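PDB 3A0N: VAL-1 from Chlorella virus, which probably cleaves alginate by beta-elimination, as a polysaccharide lyase of family 14, and binds D-glucuronic acid in this crystal. Local coordinates for residues I149-D154 with E197-I202; A113-M118 with V125-Y130. One frame throughout, in Å; residues are numbered along the deposited sequence.

Contact 1. Residues I149-D154 with E197-I202. With BDP (beta-D-glucopyranuronic acid), chain B.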
ATOM      1  N   ILE A 149      -6.179   6.233  -8.969  1.00 16.03           N
ATOM      2  CA  ILE A 149      -5.411   7.072  -9.909  1.00 16.46           C
ATOM      3  C   ILE A 149      -3.944   6.810  -9.694  1.00 16.06           C
ATOM      4  O   ILE A 149      -3.462   6.877  -8.537  1.00 14.87           O
ATOM      5  CB  ILE A 149      -5.745   8.536  -9.657  1.00 18.85           C
ATOM      6  CG1 ILE A 149      -7.252   8.815  -9.613  1.00 21.34           C
ATOM      7  CG2 ILE A 149      -5.024   9.401 -10.693  1.00 23.07           C
ATOM      8  CD1 ILE A 149      -8.002   8.364 -10.849  1.00 19.91           C
ATOM      9  N   GLY A 150      -3.174   6.495 -10.736  1.00 15.41           N
ATOM     10  CA  GLY A 150      -1.769   6.208 -10.657  1.00 16.09           C
ATOM     11  C   GLY A 150      -0.902   7.432 -10.852  1.00 18.56           C
ATOM     12  O   GLY A 150      -1.161   8.312 -11.677  1.00 18.55           O
ATOM     13  N   PHE A 151       0.177   7.522 -10.078  1.00 16.56           N
ATOM     14  CA  PHE A 151       1.240   8.505 -10.224  1.00 13.96           C
ATOM     15  C   PHE A 151       2.603   7.820 -10.261  1.00 17.23           C
ATOM     16  O   PHE A 151       2.789   6.723  -9.715  1.00 16.55           O
ATOM     17  CB  PHE A 151       1.189   9.529  -9.075  1.00 14.71           C
ATOM     18  CG  PHE A 151      -0.120  10.312  -9.067  1.00 17.09           C
ATOM     19  CD1 PHE A 151      -0.293  11.442  -9.830  1.00 19.22           C
ATOM     20  CD2 PHE A 151      -1.205   9.909  -8.305  1.00 18.62           C
ATOM     21  CE1 PHE A 151      -1.483  12.121  -9.871  1.00 21.36           C
ATOM     22  CE2 PHE A 151      -2.410  10.593  -8.332  1.00 20.50           C
ATOM     23  CZ  PHE A 151      -2.552  11.728  -9.108  1.00 17.47           C
ATOM     24  N   PHE A 152       3.556   8.490 -10.889  1.00 16.94           N
ATOM     25  CA  PHE A 152       4.959   8.121 -10.992  1.00 15.70           C
ATOM     26  C   PHE A 152       5.236   6.968 -11.941  1.00 13.62           C
ATOM     27  O   PHE A 152       6.210   6.270 -11.861  1.00 16.62           O
ATOM     28  CB  PHE A 152       5.607   7.793  -9.612  1.00 17.47           C
ATOM     29  CG  PHE A 152       5.314   8.806  -8.509  1.00 17.48           C
ATOM     30  CD1 PHE A 152       5.295  10.165  -8.724  1.00 17.95           C
ATOM     31  CD2 PHE A 152       5.055   8.341  -7.220  1.00 19.99           C
ATOM     32  CE1 PHE A 152       5.033  11.062  -7.692  1.00 19.11           C
ATOM     33  CE2 PHE A 152       4.797   9.220  -6.184  1.00 18.82           C
ATOM     34  CZ  PHE A 152       4.778  10.581  -6.417  1.00 19.08           C
ATOM     35  N   GLN A 153       4.305   6.792 -12.900  1.00 17.81           N
ATOM     36  CA  GLN A 153       4.512   5.752 -13.892  1.00 18.25           C
ATOM     37  C   GLN A 153       5.854   5.833 -14.616  1.00 18.64           C
ATOM     38  O   GLN A 153       6.478   4.791 -14.851  1.00 17.68           O
ATOM     39  CB  GLN A 153       3.418   5.846 -14.976  1.00 18.23           C
ATOM     40  CG  GLN A 153       2.042   5.441 -14.459  1.00 23.42           C
ATOM     41  CD  GLN A 153       1.228   6.613 -13.953  1.00 22.27           C
ATOM     42  OE1 GLN A 153       1.753   7.680 -13.611  1.00 24.73           O
ATOM     43  NE2 GLN A 153      -0.083   6.388 -13.900  1.00 27.28           N
ATOM     44  N   ASP A 154       6.297   7.045 -14.983  1.00 18.34           N
ATOM     45  CA  ASP A 154       7.583   7.135 -15.671  1.00 17.11           C
ATOM     46  C   ASP A 154       8.813   6.959 -14.779  1.00 18.13           C
ATOM     47  O   ASP A 154       9.941   6.824 -15.251  1.00 18.75           O
ATOM     48  CB  ASP A 154       7.748   8.536 -16.308  1.00 17.22           C
ATOM     49  CG  ASP A 154       6.832   8.828 -17.468  1.00 25.47           C
ATOM     50  OD1 ASP A 154       6.365   7.821 -18.056  1.00 26.19           O
ATOM     51  OD2 ASP A 154       6.577  10.010 -17.805  1.00 23.36           O
ATOM     52  N   GLU A 197      10.049   9.938  -5.023  1.00 16.25           N
ATOM     53  CA  GLU A 197       9.229  10.841  -5.781  1.00 14.55           C
ATOM     54  C   GLU A 197       8.105  11.370  -4.895  1.00 16.52           C
ATOM     55  O   GLU A 197       7.534  10.587  -4.106  1.00 17.69           O
ATOM     56  CB  GLU A 197       8.633  10.143  -7.020  1.00 18.49           C
ATOM     57  CG  GLU A 197       9.685   9.880  -8.102  1.00 20.94           C
ATOM     58  CD  GLU A 197      10.261  11.156  -8.698  1.00 31.23           C
ATOM     59  OE1 GLU A 197       9.658  12.245  -8.548  1.00 29.19           O
ATOM     60  OE2 GLU A 197      11.335  11.055  -9.330  1.00 31.57           O
ATOM     61  N   VAL A 198       7.790  12.637  -4.988  1.00 18.54           N
ATOM     62  CA  VAL A 198       6.835  13.337  -4.168  1.00 15.30           C
ATOM     63  C   VAL A 198       5.704  13.913  -4.993  1.00 18.63           C
ATOM     64  O   VAL A 198       5.927  14.461  -6.089  1.00 22.44           O
ATOM     65  CB  VAL A 198       7.517  14.498  -3.404  1.00 20.50           C
ATOM     66  CG1 VAL A 198       6.574  15.107  -2.381  1.00 23.80           C
ATOM     67  CG2 VAL A 198       8.790  14.009  -2.717  1.00 27.40           C
ATOM     68  N   LEU A 199       4.495  13.849  -4.519  1.00 16.39           N
ATOM     69  CA  LEU A 199       3.294  14.412  -5.102  1.00 20.15           C
ATOM     70  C   LEU A 199       2.730  15.411  -4.096  1.00 21.63           C
ATOM     71  O   LEU A 199       2.400  15.029  -2.970  1.00 22.03           O
ATOM     72  CB  LEU A 199       2.227  13.374  -5.452  1.00 16.44           C
ATOM     73  CG  LEU A 199       0.919  13.977  -5.950  1.00 17.23           C
ATOM     74  CD1 LEU A 199       1.116  14.798  -7.225  1.00 22.92           C
ATOM     75  CD2 LEU A 199      -0.152  12.919  -6.188  1.00 22.84           C
ATOM     76  N   LYS A 200       2.613  16.687  -4.466  1.00 18.65           N
ATOM     77  CA  LYS A 200       2.072  17.635  -3.499  1.00 16.76           C
ATOM     78  C   LYS A 200       0.736  18.167  -3.974  1.00 24.43           C
ATOM     79  O   LYS A 200       0.360  17.951  -5.139  1.00 26.11           O
ATOM     80  CB  LYS A 200       3.045  18.800  -3.278  1.00 25.56           C
ATOM     81  CG  LYS A 200       4.453  18.371  -2.892  1.00 31.66           C
ATOM     82  CD  LYS A 200       5.269  19.493  -2.264  1.00 35.36           C
ATOM     83  CE  LYS A 200       6.729  19.071  -2.132  1.00 38.31           C
ATOM     84  NZ  LYS A 200       7.444  19.793  -1.038  1.00 34.33           N
ATOM     85  N   ARG A 201       0.019  18.870  -3.099  1.00 18.99           N
ATOM     86  CA  ARG A 201      -1.211  19.590  -3.388  1.00 19.16           C
ATOM     87  C   ARG A 201      -2.454  18.716  -3.334  1.00 19.60           C
ATOM     88  O   ARG A 201      -3.478  18.982  -4.000  1.00 22.03           O
ATOM     89  CB  ARG A 201      -1.096  20.293  -4.744  1.00 55.07           C
ATOM     90  CG  ARG A 201       0.080  21.254  -4.899  1.00 70.15           C
ATOM     91  CD  ARG A 201       0.577  21.247  -6.341  1.00 78.35           C
ATOM     92  NE  ARG A 201      -0.503  21.501  -7.291  1.00 76.48           N
ATOM     93  CZ  ARG A 201      -1.002  20.637  -8.159  1.00 68.76           C
ATOM     94  NH1 ARG A 201      -0.531  19.402  -8.241  1.00 76.66           N
ATOM     95  NH2 ARG A 201      -1.989  20.999  -8.966  1.00 51.65           N
ATOM     96  N   ILE A 202      -2.404  17.675  -2.493  1.00 19.98           N
ATOM     97  CA  ILE A 202      -3.553  16.799  -2.368  1.00 16.56           C
ATOM     98  C   ILE A 202      -4.569  17.180  -1.299  1.00 19.79           C
ATOM     99  O   ILE A 202      -4.169  17.556  -0.188  1.00 19.10           O
ATOM    100  CB  ILE A 202      -3.036  15.373  -2.047  1.00 18.86           C
ATOM    101  CG1 ILE A 202      -1.993  14.872  -3.054  1.00 16.18           C
ATOM    102  CG2 ILE A 202      -4.180  14.376  -1.905  1.00 16.79           C
ATOM    103  CD1 ILE A 202      -1.172  13.713  -2.517  1.00 19.52           C
TER
HETATM  104  C1  BDP B 301      -3.729   0.769 -12.665  1.00 32.32           C
HETATM  105  C2  BDP B 301      -2.769   0.261 -13.736  1.00 27.88           C
HETATM  106  C3  BDP B 301      -1.709   1.342 -14.025  1.00 34.48           C
HETATM  107  C4  BDP B 301      -2.391   2.663 -14.364  1.00 40.70           C
HETATM  108  C5  BDP B 301      -3.363   3.059 -13.245  1.00 41.66           C
HETATM  109  C6  BDP B 301      -4.202   4.269 -13.711  1.00 44.92           C
HETATM  110  O2  BDP B 301      -2.097  -0.916 -13.230  1.00 26.38           O
HETATM  111  O3  BDP B 301      -0.925   0.872 -15.125  1.00 30.97           O
HETATM  112  O4  BDP B 301      -1.436   3.710 -14.609  1.00 34.90           O
HETATM  113  O5  BDP B 301      -4.327   1.999 -13.072  1.00 35.71           O
HETATM  114  O6A BDP B 301      -3.962   5.408 -13.248  1.00 47.41           O
HETATM  115  O1  BDP B 301      -4.773  -0.211 -12.490  1.00 30.83           O
HETATM  116  O6B BDP B 301      -5.121   4.022 -14.542  1.00 32.59           O
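Phe151 and Phe152 pack against Glu197 and Leu199 in an apolar contact near the protein surface. It joins two sheets. Strand 149-151 is the last strand of the sheet that carries the bound glucuronate. Strand 195-202 belongs to the other sheet, where it pairs with strand 186-192. The two segments are held by side chains, with CH-pi contacts at the centre.

Leu199 sets its CD2 methyl over the middle of the Phe151 ring, 3.7 Å from the centroid and almost on the normal. CG of Leu199 lies anti to its backbone N (chi1 175°), which brings CD2 to the ring face. Phe152 lies between two groups. Glu197 CB sits over one face, 3.6 Å from the ring centroid. Phe151 CB covers the opposite face. The ring edge abuts the backbone of strand 195-202, with Phe152 CZ 3.8 Å from Leu199 N. Of the Glu197 side chain, CB meets the ring; a bend at chi2 carries the carboxylate off it. The positive phi of Phe152 (74°) breaks the strand alternation, and the consecutive Phe151 and Phe152 both point to strand 195-202.

The other side of segment 149-154 grips the sugar. Gly150 N donates to BDP O6A of the carboxylate at 2.8 Å. Gln153 NE2 donates to BDP O4 at 3.1 Å in a nearly straight bond (172°), and makes a weak bond to Gly150 O. Gln120 NE2 also binds the sugar.

The arrangement is consistent with the beta sandwich of the concanavalin clan: at its edge two phenylalanines bridge the sheets, while the same segment lines the sugar site.

Contact 2. Residues A113-M118 with V125-Y130; sequences ASNRIM and VIDYIY. With BDP (beta-D-glucopyranuronic acid), chain B.
Met118 lays its sulfur on the ring of Tyr128 beside the bound glucuronate, in the hairpin formed by strands 112-119 and 125-130. SD sits 3.5 Å from the Tyr128 ring centroid, 8° off the normal, a Met-aromatic contact. The chain of Met118 runs out extended and bends at its last torsion (chi3 67°), which brings CE to 3.7 Å from BDP O2. Ile126 packs next to Tyr128 at the base of the methionine, with CG1 3.7 Å from Met118 CB.

Arg116 runs alongside Tyr128, pointing the same way, and its NH2 rests over the groove where the Tyr128 and Tyr130 rings meet. NH2 lies near the edge of the Tyr128 ring and 3.5 Å from Tyr130 CE1. The hollow between Ser114 and Arg116 holds a water. It accepts from Arg116 NE and donates to Ser114 OG and to Tyr128 O, each at 2.8 Å. Ser114 OG is also hydrogen-bonded to Ala103 O. Tyr128 O also takes the N-H of Arg116, in one of six backbone bonds that zip the antiparallel pair. Tyr128 OH is hydrogen-bonded to Gly148 N, and Tyr130 OH to Tyr106 N.

The reverse face of the hairpin faces strands 165-173 and 186-192. Ile117 CG2 touches Val125 CG1 across the strands at 4.2 Å. Asn115 and Asp127 cross there at about a right angle, with OD1 of Asn115 2.5 Å from OD1 of Asp127. Asn115 ND2 and Asp127 OD2 both bond to Ser188 OG, and Asn115 ND2 also reaches Thr172.

The two faces thus differ in chemistry. One presents sulfur, aromatic rings and a guanidinium group on the sugar side, consistent with a place in the substrate cleft. The other buries hydrocarbon around a polar cluster that ties the hairpin to the opposing sheet.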
ATOM      1  N   ALA A 113     -10.179   7.834   2.128  1.00 12.96           N
ATOM      2  CA  ALA A 113      -9.228   7.946   1.003  1.00 14.09           C
ATOM      3  C   ALA A 113      -8.134   6.911   1.225  1.00 15.56           C
ATOM      4  O   ALA A 113      -7.991   6.393   2.355  1.00 14.12           O
ATOM      5  CB  ALA A 113      -8.682   9.348   0.889  1.00 14.53           C
ATOM      6  N   SER A 114      -7.350   6.615   0.191  1.00 13.36           N
ATOM      7  CA  SER A 114      -6.238   5.720   0.412  1.00 13.12           C
ATOM      8  C   SER A 114      -5.044   6.034  -0.481  1.00 13.15           C
ATOM      9  O   SER A 114      -5.190   6.591  -1.554  1.00 14.94           O
ATOM     10  CB  SER A 114      -6.628   4.248   0.224  1.00 14.79           C
ATOM     11  OG  SER A 114      -7.054   4.086  -1.142  1.00 16.47           O
ATOM     12  N   ASN A 115      -3.883   5.689   0.045  1.00 14.41           N
ATOM     13  CA  ASN A 115      -2.603   5.909  -0.602  1.00 12.41           C
ATOM     14  C   ASN A 115      -1.856   4.605  -0.598  1.00 14.47           C
ATOM     15  O   ASN A 115      -1.352   4.146   0.426  1.00 15.18           O
ATOM     16  CB  ASN A 115      -1.829   6.972   0.184  1.00 15.69           C
ATOM     17  CG  ASN A 115      -0.675   7.539  -0.597  1.00 15.03           C
ATOM     18  OD1 ASN A 115      -0.646   7.431  -1.831  1.00 15.95           O
ATOM     19  ND2 ASN A 115       0.300   8.106   0.102  1.00 14.69           N
ATOM     20  N   ARG A 116      -1.749   3.932  -1.748  1.00 13.68           N
ATOM     21  CA  ARG A 116      -1.160   2.616  -1.800  1.00 12.32           C
ATOM     22  C   ARG A 116      -0.044   2.470  -2.814  1.00 13.35           C
ATOM     23  O   ARG A 116       0.087   3.253  -3.756  1.00 14.22           O
ATOM     24  CB  ARG A 116      -2.242   1.552  -2.151  1.00 14.53           C
ATOM     25  CG  ARG A 116      -3.266   1.360  -1.054  1.00 13.94           C
ATOM     26  CD  ARG A 116      -4.235   0.238  -1.386  1.00 15.57           C
ATOM     27  NE  ARG A 116      -5.195   0.673  -2.396  1.00 16.31           N
ATOM     28  CZ  ARG A 116      -6.071  -0.130  -3.005  1.00 19.52           C
ATOM     29  NH1 ARG A 116      -6.157  -1.439  -2.776  1.00 17.30           N
ATOM     30  NH2 ARG A 116      -6.881   0.449  -3.879  1.00 16.58           N
ATOM     31  N   ILE A 117       0.819   1.500  -2.595  1.00 12.19           N
ATOM     32  CA  ILE A 117       1.791   1.052  -3.557  1.00 11.59           C
ATOM     33  C   ILE A 117       1.189  -0.017  -4.475  1.00 13.14           C
ATOM     34  O   ILE A 117       0.609  -0.988  -3.974  1.00 12.44           O
ATOM     35  CB  ILE A 117       3.000   0.429  -2.876  1.00 11.22           C
ATOM     36  CG1 ILE A 117       3.806   1.454  -2.063  1.00 14.41           C
ATOM     37  CG2 ILE A 117       3.914  -0.318  -3.842  1.00 13.96           C
ATOM     38  CD1 ILE A 117       4.504   2.519  -2.880  1.00 16.80           C
ATOM     39  N   MET A 118       1.355   0.178  -5.783  1.00 14.47           N
ATOM     40  CA  MET A 118       1.156  -0.924  -6.719  1.00 11.59           C
ATOM     41  C   MET A 118       2.436  -1.253  -7.443  1.00 12.21           C
ATOM     42  O   MET A 118       3.240  -0.352  -7.704  1.00 14.50           O
ATOM     43  CB  MET A 118       0.096  -0.627  -7.791  1.00 13.30           C
ATOM     44  CG  MET A 118      -1.331  -0.751  -7.371  1.00 13.59           C
ATOM     45  SD  MET A 118      -2.490  -0.592  -8.755  1.00 15.75           S
ATOM     46  CE  MET A 118      -2.119  -2.071  -9.706  1.00 18.31           C
ATOM     47  N   VAL A 125       6.781   0.446 -10.391  1.00 14.92           N
ATOM     48  CA  VAL A 125       6.045   0.831  -9.183  1.00 15.20           C
ATOM     49  C   VAL A 125       5.290   2.130  -9.458  1.00 15.76           C
ATOM     50  O   VAL A 125       5.751   3.037 -10.163  1.00 15.17           O
ATOM     51  CB  VAL A 125       7.002   0.963  -7.985  1.00 14.67           C
ATOM     52  CG1 VAL A 125       6.299   1.534  -6.747  1.00 16.99           C
ATOM     53  CG2 VAL A 125       7.614  -0.381  -7.604  1.00 16.32           C
ATOM     54  N   ILE A 126       4.087   2.241  -8.884  1.00 12.94           N
ATOM     55  CA  ILE A 126       3.358   3.487  -8.892  1.00 11.54           C
ATOM     56  C   ILE A 126       2.743   3.760  -7.496  1.00 17.20           C
ATOM     57  O   ILE A 126       2.559   2.839  -6.688  1.00 13.82           O
ATOM     58  CB  ILE A 126       2.199   3.496  -9.900  1.00 14.75           C
ATOM     59  CG1 ILE A 126       1.225   2.317  -9.703  1.00 14.26           C
ATOM     60  CG2 ILE A 126       2.724   3.525 -11.334  1.00 15.24           C
ATOM     61  CD1 ILE A 126      -0.084   2.507 -10.482  1.00 17.24           C
ATOM     62  N   ASP A 127       2.465   5.043  -7.291  1.00 14.13           N
ATOM     63  CA  ASP A 127       1.597   5.469  -6.210  1.00 14.21           C
ATOM     64  C   ASP A 127       0.165   5.327  -6.700  1.00 16.32           C
ATOM     65  O   ASP A 127      -0.137   5.705  -7.839  1.00 18.14           O
ATOM     66  CB  ASP A 127       1.908   6.929  -5.891  1.00 15.07           C
ATOM     67  CG  ASP A 127       1.285   7.441  -4.612  1.00 20.32           C
ATOM     68  OD1 ASP A 127       0.678   6.664  -3.835  1.00 16.73           O
ATOM     69  OD2 ASP A 127       1.424   8.667  -4.395  1.00 19.79           O
ATOM     70  N   TYR A 128      -0.758   4.792  -5.916  1.00 14.25           N
ATOM     71  CA  TYR A 128      -2.106   4.514  -6.405  1.00 13.04           C
ATOM     72  C   TYR A 128      -3.107   5.108  -5.430  1.00 16.38           C
ATOM     73  O   TYR A 128      -3.134   4.616  -4.291  1.00 15.33           O
ATOM     74  CB  TYR A 128      -2.244   3.002  -6.539  1.00 14.95           C
ATOM     75  CG  TYR A 128      -3.489   2.507  -7.234  1.00 14.71           C
ATOM     76  CD1 TYR A 128      -3.709   2.836  -8.573  1.00 18.62           C
ATOM     77  CD2 TYR A 128      -4.401   1.698  -6.597  1.00 18.02           C
ATOM     78  CE1 TYR A 128      -4.859   2.372  -9.220  1.00 19.17           C
ATOM     79  CE2 TYR A 128      -5.551   1.225  -7.219  1.00 17.85           C
ATOM     80  CZ  TYR A 128      -5.744   1.572  -8.534  1.00 18.08           C
ATOM     81  OH  TYR A 128      -6.881   1.102  -9.177  1.00 22.01           O
ATOM     82  N   ILE A 129      -3.871   6.119  -5.819  1.00 16.58           N
ATOM     83  CA  ILE A 129      -4.655   6.855  -4.840  1.00 15.61           C
ATOM     84  C   ILE A 129      -6.131   6.799  -5.139  1.00 15.01           C
ATOM     85  O   ILE A 129      -6.627   6.936  -6.273  1.00 16.04           O
ATOM     86  CB  ILE A 129      -4.215   8.353  -4.874  1.00 13.51           C
ATOM     87  CG1 ILE A 129      -2.750   8.488  -4.493  1.00 14.71           C
ATOM     88  CG2 ILE A 129      -5.117   9.217  -4.026  1.00 15.59           C
ATOM     89  CD1 ILE A 129      -2.226   9.902  -4.512  1.00 16.46           C
ATOM     90  N   TYR A 130      -6.926   6.599  -4.095  1.00 14.22           N
ATOM     91  CA  TYR A 130      -8.367   6.784  -4.140  1.00 14.38           C
ATOM     92  C   TYR A 130      -8.698   8.064  -3.404  1.00 18.07           C
ATOM     93  O   TYR A 130      -8.539   8.059  -2.170  1.00 15.32           O
ATOM     94  CB  TYR A 130      -9.080   5.580  -3.480  1.00 15.77           C
ATOM     95  CG  TYR A 130      -9.408   4.458  -4.451  1.00 16.10           C
ATOM     96  CD1 TYR A 130      -8.428   3.625  -4.957  1.00 17.63           C
ATOM     97  CD2 TYR A 130     -10.731   4.249  -4.830  1.00 19.90           C
ATOM     98  CE1 TYR A 130      -8.761   2.591  -5.847  1.00 16.52           C
ATOM     99  CE2 TYR A 130     -11.071   3.238  -5.717  1.00 27.29           C
ATOM    100  CZ  TYR A 130     -10.074   2.424  -6.207  1.00 21.63           C
ATOM    101  OH  TYR A 130     -10.444   1.415  -7.095  1.00 26.07           O
TER
HETATM  102  C1  BDP B 301      -3.729   0.769 -12.665  1.00 32.32           C
HETATM  103  C2  BDP B 301      -2.769   0.261 -13.736  1.00 27.88           C
HETATM  104  C3  BDP B 301      -1.709   1.342 -14.025  1.00 34.48           C
HETATM  105  C4  BDP B 301      -2.391   2.663 -14.364  1.00 40.70           C
HETATM  106  C5  BDP B 301      -3.363   3.059 -13.245  1.00 41.66           C
HETATM  107  C6  BDP B 301      -4.202   4.269 -13.711  1.00 44.92           C
HETATM  108  O2  BDP B 301      -2.097  -0.916 -13.230  1.00 26.38           O
HETATM  109  O3  BDP B 301      -0.925   0.872 -15.125  1.00 30.97           O
HETATM  110  O4  BDP B 301      -1.436   3.710 -14.609  1.00 34.90           O
HETATM  111  O5  BDP B 301      -4.327   1.999 -13.072  1.00 35.71           O
HETATM  112  O6A BDP B 301      -3.962   5.408 -13.248  1.00 47.41           O
HETATM  113  O1  BDP B 301      -4.773  -0.211 -12.490  1.00 30.83           O
HETATM  114  O6B BDP B 301      -5.121   4.022 -14.542  1.00 32.59           O
HETATM  115  O   HOH W   1      -5.377   3.290  -3.222  1.00 15.83           O

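Along the chain, contact 2 comes first. Its segments, 113-118 and 125-130, close a short hairpin turn. The chain then loops away and returns as strand 149-151, which joins the same sheet beside 125-130, through Ile149 with Ile129 and Phe151 with Asp127. Contact 1 opens here. It closes a longer excursion, through strands 165-173 and 186-192, when 197-202 arrives. The two contacts follow in series and neither nest nor cross. Contact 2 builds within one sheet; contact 1 ties the edge of that sheet to the other. Phe152 packs on Asp127 where they meet, and both contacts reach the bound sugar.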